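PDB 4PMQ: Tat-secreted protein Rv2525c from Mycobacterium tuberculosis, which may act as a peptidoglycan hydrolase with glycosidase activity, and hydrolyses p-nitrophenyl esters in vitro with a preference for the butyrate. Local coordinates for residues 72-77 and 109-114; 116-121 and 144-149; 82-87 and 130-135. One frame throughout, in Å; residues are numbered along the deposited sequence.

Contact 1 of 3, residues 72-77 and 109-114; sequences STADWL and IDDNPS
Two irregular loops run past each other here, closest at Trp76 and Ile109, whose CA atoms lie 6.9 Å apart. In 72-77 the chain takes on helical backbone angles from Asp75 onward, while 109-114 begins with an inverse gamma turn centred on Asp110. That bend carries Asp111 round to the edge of the Trp76 indole. Trp76 NE1 donates a hydrogen bond to Asp111 OD2 at 2.9 Å. The bond is bent, with an N-H...O angle of 144°. It reaches OD2 on the anti side, off the carboxylate plane, and the carboxylate stands nearly perpendicular to the indole, the two planes being 84° apart. Ala74 CB also touches Asp111 OD2, at 3.4 Å.

Both loops follow parallel strands, 61-66 and 105-108, of a TIM-barrel-type domain, and so lie at the C-terminal ends of neighbouring strands, where barrels of this kind usually carry their active sites. Trp76 has its CG between the backbone N and carbonyl carbon (chi1 56°), which turns the indole toward the second loop. Ile109 meets it with two branches: CG2 sits over the five-membered ring in a CH-pi contact, 4.3 Å from the centroid, and CD1 reaches the root of the side chain, 3.8 Å from Trp76 CB. The opposite face of the indole lies against Leu77 CD2, 3.7 Å from the plane and toward the rim. Helix 115-133 adds Ile122 and Tyr125 to the surroundings of Trp76, and Trp164 packs on Asp111.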
loop_
_atom_site.group_PDB
_atom_site.type_symbol
_atom_site.label_atom_id
_atom_site.label_comp_id
_atom_site.label_asym_id
_atom_site.label_seq_id
_atom_site.Cartn_x
_atom_site.Cartn_y
_atom_site.Cartn_z
ATOM N N SER A 72 -15.626 -7.731 5.575
ATOM C CA SER A 72 -15.887 -9.121 5.925
ATOM C C SER A 72 -14.908 -10.082 5.229
ATOM O O SER A 72 -14.794 -11.232 5.646
ATOM C CB SER A 72 -17.336 -9.492 5.611
ATOM O OG SER A 72 -17.556 -9.546 4.209
ATOM N N THR A 73 -14.242 -9.625 4.147
ATOM C CA THR A 73 -13.234 -10.400 3.408
ATOM C C THR A 73 -11.837 -9.721 3.528
ATOM O O THR A 73 -10.965 -10.004 2.705
ATOM C CB THR A 73 -13.643 -10.614 1.947
ATOM O OG1 THR A 73 -13.668 -9.336 1.299
ATOM C CG2 THR A 73 -15.015 -11.325 1.811
ATOM N N ALA A 74 -11.597 -8.882 4.578
ATOM C CA ALA A 74 -10.269 -8.273 4.749
ATOM C C ALA A 74 -9.202 -9.355 4.690
ATOM O O ALA A 74 -9.420 -10.461 5.216
ATOM C CB ALA A 74 -10.189 -7.514 6.072
ATOM N N ASP A 75 -8.074 -9.060 4.010
ATOM C CA ASP A 75 -7.034 -10.049 3.783
ATOM C C ASP A 75 -6.487 -10.664 5.059
ATOM O O ASP A 75 -6.166 -11.858 5.065
ATOM C CB ASP A 75 -5.864 -9.446 2.987
ATOM C CG ASP A 75 -6.283 -8.871 1.647
ATOM O OD1 ASP A 75 -7.176 -9.460 1.003
ATOM O OD2 ASP A 75 -5.682 -7.866 1.228
ATOM N N TRP A 76 -6.348 -9.851 6.128
ATOM C CA TRP A 76 -5.694 -10.330 7.358
ATOM C C TRP A 76 -6.581 -11.249 8.236
ATOM O O TRP A 76 -6.063 -11.853 9.171
ATOM C CB TRP A 76 -5.244 -9.106 8.176
ATOM C CG TRP A 76 -6.360 -8.156 8.482
ATOM C CD1 TRP A 76 -6.758 -7.070 7.748
ATOM C CD2 TRP A 76 -7.201 -8.196 9.634
ATOM N NE1 TRP A 76 -7.791 -6.421 8.394
ATOM C CE2 TRP A 76 -8.076 -7.091 9.557
ATOM C CE3 TRP A 76 -7.288 -9.055 10.744
ATOM C CZ2 TRP A 76 -8.995 -6.802 10.570
ATOM C CZ3 TRP A 76 -8.189 -8.754 11.746
ATOM C CH2 TRP A 76 -9.052 -7.663 11.634
ATOM N N LEU A 77 -7.877 -11.389 7.927
ATOM C CA LEU A 77 -8.735 -12.223 8.775
ATOM C C LEU A 77 -8.247 -13.668 8.877
ATOM O O LEU A 77 -8.345 -14.250 9.960
ATOM C CB LEU A 77 -10.194 -12.194 8.305
ATOM C CG LEU A 77 -10.891 -10.830 8.441
ATOM C CD1 LEU A 77 -12.277 -10.883 7.803
ATOM C CD2 LEU A 77 -11.017 -10.417 9.925
ATOM N N ILE A 109 -3.937 -3.250 5.946
ATOM C CA ILE A 109 -4.742 -3.469 7.138
ATOM C C ILE A 109 -5.757 -2.313 7.045
ATOM O O ILE A 109 -5.593 -1.303 7.729
ATOM C CB ILE A 109 -3.979 -3.540 8.486
ATOM C CG1 ILE A 109 -2.763 -4.535 8.472
ATOM C CG2 ILE A 109 -4.975 -3.860 9.632
ATOM C CD1 ILE A 109 -3.045 -5.960 8.057
ATOM N N ASP A 110 -6.754 -2.437 6.115
ATOM C CA ASP A 110 -7.751 -1.416 5.815
ATOM C C ASP A 110 -8.894 -1.497 6.833
ATOM O O ASP A 110 -10.060 -1.701 6.497
ATOM C CB ASP A 110 -8.239 -1.642 4.355
ATOM C CG ASP A 110 -9.196 -0.580 3.858
ATOM O OD1 ASP A 110 -9.100 0.583 4.338
ATOM O OD2 ASP A 110 -10.073 -0.918 3.035
ATOM N N ASP A 111 -8.519 -1.393 8.110
ATOM C CA ASP A 111 -9.388 -1.563 9.269
ATOM C C ASP A 111 -8.832 -0.815 10.471
ATOM O O ASP A 111 -7.677 -0.340 10.454
ATOM C CB ASP A 111 -9.455 -3.084 9.600
ATOM C CG ASP A 111 -10.458 -3.836 8.749
ATOM O OD1 ASP A 111 -11.671 -3.554 8.872
ATOM O OD2 ASP A 111 -10.028 -4.682 7.938
ATOM N N ASN A 112 -9.639 -0.771 11.531
ATOM C CA ASN A 112 -9.310 -0.160 12.817
ATOM C C ASN A 112 -9.417 -1.288 13.849
ATOM O O ASN A 112 -10.442 -1.417 14.546
ATOM C CB ASN A 112 -10.265 1.021 13.113
ATOM C CG ASN A 112 -9.953 1.652 14.448
ATOM O OD1 ASN A 112 -8.848 1.462 14.972
ATOM N ND2 ASN A 112 -10.924 2.393 15.022
ATOM N N PRO A 113 -8.394 -2.166 13.898
ATOM C CA PRO A 113 -8.518 -3.376 14.721
ATOM C C PRO A 113 -8.276 -3.174 16.204
ATOM O O PRO A 113 -7.515 -2.284 16.609
ATOM C CB PRO A 113 -7.410 -4.286 14.150
ATOM C CG PRO A 113 -6.350 -3.315 13.718
ATOM C CD PRO A 113 -7.122 -2.166 13.134
ATOM N N SER A 114 -8.843 -4.099 17.002
ATOM C CA SER A 114 -8.561 -4.209 18.424
ATOM C C SER A 114 -7.207 -4.888 18.615
ATOM O O SER A 114 -6.731 -5.597 17.699
ATOM C CB SER A 114 -9.622 -5.059 19.102
ATOM O OG SER A 114 -9.525 -6.378 18.563
#

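Contact 2 of 3, residues 116-121 and 144-149; sequences EQYKNQ and SKTIDW
Tyr118 and Trp149 join helices 115-133 and 144-153, consecutive helices of the TIM-barrel-type domain with strand 138-142 between them in the chain. The CA atoms of Tyr118 and Thr146 mark the closest backbone approach, 7.5 Å. Trp149 also meets the ring of Tyr115 edge-to-face, and within its own helix Lys145 O lies 3.4 Å from the indole plane of Trp149.

Tyr118 holds its CG anti to the backbone N (chi1 169°), sending the phenol across to the other helix. At the root of the side chain, Tyr118 CB meets the six-membered part of the indole, 3.6 Å from Trp149 CE3, and CG comes equally near the same atom. Farther out, Tyr118 CD1 lies between Trp149 CE3 and, a little more distant, Thr146 CG2 at 4.3 Å, while CD2, CE1, CE2 and CZ gather round Trp149 CB. This methylene sits over the phenol face in a CH-pi contact, 3.7 Å from the ring centroid and 17° off the normal. The two side chains run alongside each other with opposite senses, phenol and indole planes inclined by 32°, an oblique pairing. At the tip of the phenol, Tyr118 OH passes 3.2 Å from the backbone O of Trp149, but its hydrogen-bond partner is Asp153 OD2, one turn further along helix 144-153.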
loop_
_atom_site.group_PDB
_atom_site.type_symbol
_atom_site.label_atom_id
_atom_site.label_comp_id
_atom_site.label_asym_id
_atom_site.label_seq_id
_atom_site.Cartn_x
_atom_site.Cartn_y
_atom_site.Cartn_z
ATOM N N GLU A 116 -6.806 -7.539 20.333
ATOM C CA GLU A 116 -7.100 -8.962 20.157
ATOM C C GLU A 116 -6.992 -9.367 18.675
ATOM O O GLU A 116 -6.425 -10.425 18.373
ATOM C CB GLU A 116 -8.514 -9.255 20.711
ATOM C CG GLU A 116 -8.994 -10.678 20.545
ATOM C CD GLU A 116 -9.630 -10.953 19.194
ATOM O OE1 GLU A 116 -10.351 -10.061 18.689
ATOM O OE2 GLU A 116 -9.437 -12.063 18.646
ATOM N N GLN A 117 -7.528 -8.535 17.754
ATOM C CA GLN A 117 -7.472 -8.845 16.309
ATOM C C GLN A 117 -6.041 -8.778 15.824
ATOM O O GLN A 117 -5.606 -9.631 15.066
ATOM C CB GLN A 117 -8.372 -7.888 15.520
ATOM C CG GLN A 117 -9.847 -8.227 15.763
ATOM C CD GLN A 117 -10.750 -7.161 15.187
ATOM O OE1 GLN A 117 -10.439 -5.959 15.208
ATOM N NE2 GLN A 117 -11.879 -7.592 14.657
ATOM N N TYR A 118 -5.299 -7.797 16.303
ATOM C CA TYR A 118 -3.891 -7.629 15.919
ATOM C C TYR A 118 -3.074 -8.864 16.334
ATOM O O TYR A 118 -2.424 -9.499 15.488
ATOM C CB TYR A 118 -3.338 -6.356 16.575
ATOM C CG TYR A 118 -1.824 -6.281 16.433
ATOM C CD1 TYR A 118 -1.231 -5.933 15.216
ATOM C CD2 TYR A 118 -0.986 -6.591 17.504
ATOM C CE1 TYR A 118 0.163 -5.930 15.062
ATOM C CE2 TYR A 118 0.399 -6.598 17.358
ATOM C CZ TYR A 118 0.969 -6.289 16.128
ATOM O OH TYR A 118 2.338 -6.264 16.001
ATOM N N LYS A 119 -3.112 -9.211 17.629
ATOM C CA LYS A 119 -2.316 -10.336 18.134
ATOM C C LYS A 119 -2.747 -11.682 17.549
ATOM O O LYS A 119 -1.893 -12.536 17.257
ATOM C CB LYS A 119 -2.380 -10.389 19.665
ATOM C CG LYS A 119 -1.426 -11.391 20.304
ATOM C CD LYS A 119 0.050 -10.908 20.292
ATOM C CE LYS A 119 1.054 -12.044 20.367
ATOM N NZ LYS A 119 0.812 -12.949 21.526
ATOM N N ASN A 120 -4.051 -11.896 17.420
ATOM C CA ASN A 120 -4.523 -13.206 16.973
ATOM C C ASN A 120 -4.528 -13.407 15.463
ATOM O O ASN A 120 -4.432 -14.562 15.014
ATOM C CB ASN A 120 -5.919 -13.463 17.515
ATOM C CG ASN A 120 -5.982 -13.607 19.027
ATOM O OD1 ASN A 120 -5.004 -14.015 19.669
ATOM N ND2 ASN A 120 -7.194 -13.415 19.607
ATOM N N GLN A 121 -4.715 -12.330 14.690
ATOM C CA GLN A 121 -4.844 -12.472 13.229
ATOM C C GLN A 121 -3.789 -11.671 12.443
ATOM O O GLN A 121 -3.151 -12.205 11.524
ATOM C CB GLN A 121 -6.256 -12.030 12.803
ATOM C CG GLN A 121 -7.360 -12.976 13.376
ATOM C CD GLN A 121 -8.775 -12.446 13.226
ATOM O OE1 GLN A 121 -9.241 -11.631 14.033
ATOM N NE2 GLN A 121 -9.528 -12.960 12.236
ATOM N N SER A 144 -2.151 4.548 12.980
ATOM C CA SER A 144 -0.947 4.764 13.784
ATOM C C SER A 144 -0.859 3.844 15.000
ATOM O O SER A 144 0.263 3.511 15.401
ATOM C CB SER A 144 -0.837 6.226 14.203
ATOM O OG SER A 144 -1.909 6.588 15.039
ATOM N N LYS A 145 -2.016 3.422 15.558
ATOM C CA LYS A 145 -2.053 2.482 16.685
ATOM C C LYS A 145 -1.481 1.121 16.260
ATOM O O LYS A 145 -0.693 0.504 16.999
ATOM C CB LYS A 145 -3.494 2.318 17.189
ATOM C CG LYS A 145 -3.589 1.438 18.436
ATOM C CD LYS A 145 -4.976 1.485 19.068
ATOM C CE LYS A 145 -4.989 1.073 20.526
ATOM N NZ LYS A 145 -3.989 1.799 21.363
ATOM N N THR A 146 -1.901 0.652 15.087
ATOM C CA THR A 146 -1.480 -0.642 14.541
ATOM C C THR A 146 0.003 -0.578 14.136
ATOM O O THR A 146 0.758 -1.540 14.360
ATOM C CB THR A 146 -2.423 -1.051 13.384
ATOM O OG1 THR A 146 -3.769 -1.124 13.886
ATOM C CG2 THR A 146 -2.054 -2.440 12.808
ATOM N N ILE A 147 0.418 0.559 13.553
ATOM C CA ILE A 147 1.820 0.770 13.220
ATOM C C ILE A 147 2.640 0.660 14.507
ATOM O O ILE A 147 3.650 -0.046 14.528
ATOM C CB ILE A 147 2.040 2.124 12.507
ATOM C CG1 ILE A 147 1.522 2.046 11.045
ATOM C CG2 ILE A 147 3.523 2.527 12.534
ATOM C CD1 ILE A 147 1.416 3.441 10.411
ATOM N N ASP A 148 2.162 1.290 15.605
ATOM C CA ASP A 148 2.961 1.226 16.833
ATOM C C ASP A 148 3.087 -0.209 17.355
ATOM O O ASP A 148 4.171 -0.632 17.788
ATOM C CB ASP A 148 2.408 2.134 17.935
ATOM C CG ASP A 148 3.568 2.521 18.817
ATOM O OD1 ASP A 148 4.322 3.438 18.425
ATOM O OD2 ASP A 148 3.777 1.851 19.861
ATOM N N TRP A 149 1.987 -0.964 17.295
ATOM C CA TRP A 149 2.058 -2.351 17.763
ATOM C C TRP A 149 3.065 -3.147 16.941
ATOM O O TRP A 149 3.879 -3.890 17.516
ATOM C CB TRP A 149 0.694 -3.032 17.670
ATOM C CG TRP A 149 -0.358 -2.547 18.618
ATOM C CD1 TRP A 149 -0.194 -2.209 19.929
ATOM C CD2 TRP A 149 -1.782 -2.572 18.387
ATOM N NE1 TRP A 149 -1.426 -1.948 20.509
ATOM C CE2 TRP A 149 -2.412 -2.180 19.587
ATOM C CE3 TRP A 149 -2.582 -2.901 17.279
ATOM C CZ2 TRP A 149 -3.807 -2.068 19.700
ATOM C CZ3 TRP A 149 -3.964 -2.796 17.397
ATOM C CH2 TRP A 149 -4.553 -2.313 18.572
#

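Contact 3 of 3, residues 82-87 and 130-135; sequences AGVQHA and ESVIGH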
loop_
_atom_site.group_PDB
_atom_site.type_symbol
_atom_site.label_atom_id
_atom_site.label_comp_id
_atom_site.label_asym_id
_atom_site.label_seq_id
_atom_site.Cartn_x
_atom_site.Cartn_y
_atom_site.Cartn_z
ATOM N N ALA A 82 -3.780 -17.130 5.228
ATOM C CA ALA A 82 -4.132 -16.061 4.285
ATOM C C ALA A 82 -2.888 -15.258 3.864
ATOM O O ALA A 82 -2.747 -14.876 2.703
ATOM C CB ALA A 82 -5.175 -15.128 4.901
ATOM N N GLY A 83 -2.008 -14.994 4.812
ATOM C CA GLY A 83 -0.800 -14.229 4.540
ATOM C C GLY A 83 0.039 -14.822 3.422
ATOM O O GLY A 83 0.486 -14.078 2.537
ATOM N N VAL A 84 0.264 -16.161 3.434
ATOM C CA VAL A 84 1.153 -16.728 2.404
ATOM C C VAL A 84 0.505 -16.661 1.029
ATOM O O VAL A 84 1.195 -16.326 0.067
ATOM C CB VAL A 84 1.710 -18.141 2.716
ATOM C CG1 VAL A 84 2.586 -18.114 3.962
ATOM C CG2 VAL A 84 0.606 -19.187 2.844
ATOM N N GLN A 85 -0.814 -16.914 0.948
ATOM C CA GLN A 85 -1.523 -16.841 -0.333
ATOM C C GLN A 85 -1.482 -15.404 -0.908
ATOM O O GLN A 85 -1.149 -15.214 -2.076
ATOM C CB GLN A 85 -2.979 -17.277 -0.124
ATOM C CG GLN A 85 -3.118 -18.765 0.227
ATOM C CD GLN A 85 -4.451 -19.109 0.862
ATOM O OE1 GLN A 85 -5.347 -18.268 1.023
ATOM N NE2 GLN A 85 -4.593 -20.352 1.291
ATOM N N HIS A 86 -1.783 -14.401 -0.071
ATOM C CA HIS A 86 -1.791 -13.028 -0.567
ATOM C C HIS A 86 -0.360 -12.535 -0.873
ATOM O O HIS A 86 -0.140 -11.888 -1.901
ATOM C CB HIS A 86 -2.486 -12.123 0.464
ATOM C CG HIS A 86 -3.963 -12.369 0.519
ATOM N ND1 HIS A 86 -4.802 -12.021 -0.549
ATOM C CD2 HIS A 86 -4.720 -12.900 1.508
ATOM C CE1 HIS A 86 -6.019 -12.399 -0.193
ATOM N NE2 HIS A 86 -6.024 -12.915 1.042
ATOM N N ALA A 87 0.609 -12.867 -0.006
ATOM C CA ALA A 87 1.990 -12.404 -0.232
ATOM C C ALA A 87 2.587 -12.984 -1.515
ATOM O O ALA A 87 3.266 -12.287 -2.265
ATOM C CB ALA A 87 2.866 -12.778 0.968
ATOM N N GLU A 130 6.333 -11.582 5.811
ATOM C CA GLU A 130 7.793 -11.608 6.028
ATOM C C GLU A 130 8.419 -12.937 5.578
ATOM O O GLU A 130 9.560 -12.955 5.105
ATOM C CB GLU A 130 8.103 -11.396 7.495
ATOM C CG GLU A 130 7.678 -9.992 7.954
ATOM C CD GLU A 130 8.307 -9.659 9.298
ATOM O OE1 GLU A 130 8.600 -10.605 10.058
ATOM O OE2 GLU A 130 8.529 -8.461 9.584
ATOM N N SER A 131 7.685 -14.032 5.735
ATOM C CA SER A 131 8.191 -15.337 5.354
ATOM C C SER A 131 8.205 -15.516 3.853
ATOM O O SER A 131 8.894 -16.414 3.379
ATOM C CB SER A 131 7.371 -16.453 5.988
ATOM O OG SER A 131 8.010 -17.703 5.728
ATOM N N VAL A 132 7.411 -14.740 3.113
ATOM C CA VAL A 132 7.356 -14.923 1.665
ATOM C C VAL A 132 8.330 -13.967 0.983
ATOM O O VAL A 132 9.187 -14.438 0.203
ATOM C CB VAL A 132 5.913 -14.730 1.138
ATOM C CG1 VAL A 132 5.892 -14.699 -0.392
ATOM C CG2 VAL A 132 4.992 -15.839 1.674
ATOM N N ILE A 133 8.200 -12.641 1.264
ATOM C CA ILE A 133 9.068 -11.662 0.592
ATOM C C ILE A 133 10.214 -11.124 1.484
ATOM O O ILE A 133 11.117 -10.464 0.957
ATOM C CB ILE A 133 8.222 -10.500 0.006
ATOM C CG1 ILE A 133 7.509 -9.686 1.117
ATOM C CG2 ILE A 133 7.237 -11.022 -1.040
ATOM C CD1 ILE A 133 6.732 -8.456 0.507
ATOM N N GLY A 134 10.196 -11.422 2.791
ATOM C CA GLY A 134 11.257 -10.969 3.687
ATOM C C GLY A 134 10.865 -9.789 4.551
ATOM O O GLY A 134 10.098 -8.932 4.124
ATOM N N HIS A 135 11.425 -9.731 5.777
ATOM C CA HIS A 135 11.214 -8.630 6.704
ATOM C C HIS A 135 11.493 -7.282 6.014
ATOM O O HIS A 135 10.676 -6.354 6.125
ATOM C CB HIS A 135 12.138 -8.803 7.909
ATOM C CG HIS A 135 12.123 -7.630 8.843
ATOM N ND1 HIS A 135 11.046 -7.398 9.682
ATOM C CD2 HIS A 135 13.076 -6.697 9.080
ATOM C CE1 HIS A 135 11.353 -6.306 10.373
ATOM N NE2 HIS A 135 12.571 -5.852 10.053
#
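Glu130 OE2 is gripped by two donors where helix 115-133 runs out, on the side of that helix turned from helix 79-96. His135 ND1 donates to Glu130 OE2 at 2.7 Å with an N-H...O angle of 161°; the oxygen lies close to the imidazole plane, yet the histidine approaches it from well above the plane of the carboxylate. The backbone N of Gly156 supplies the second bond. This grip ties the chain beyond Gly134, whose positive phi takes it out of the helix, back to the last turns.

Across to 82-87 the side chains meet through aliphatic groups. Val132 CB lies against Ala87 CB at 3.6 Å, and its two methyls spread round that small side chain. With CG1 anti to the backbone N (chi1 171°), CG1 is directed to the Ala87 end, 3.8 Å from Ala87 CB. The other branch, CG2, reaches back toward the preceding turn, 4.0 Å from Val84 CG1, where the two valines cross at about a right angle. Ile133 adds a looser touch, its CG2 4.3 Å from Ala87 O, and also packs on Ser91 further along helix 79-96.

The carbonyl oxygens of Val132 and Ile133 accept hydrogen bonds from a bound tartrate, probably from the crystallisation liquor. Such packing, through alanine and branched aliphatic side chains, joins neighbouring helices of the layer outside a TIM-barrel-type sheet.

Following the chain from the N terminus, strand 61-66 leads into the loop 72-77 and then helix 79-96, which carries 82-87. Strand 105-108 follows; residues 109-114 return to the first loop and close contact 1 before helix 115-133 begins. That helix serves two contacts: its start opens contact 2, its end closes contact 3 with helix 79-96, and after strand 138-142 helix 144-153 closes contact 2. Contact 3 thus crosses both others, whereas contacts 1 and 2 stand in series. Leu77 O and Gln121 NE2, a probable hydrogen bond of 2.9 Å, bridge contacts 1 and 2. Together the three join successive beta-alpha units of the barrel-type domain.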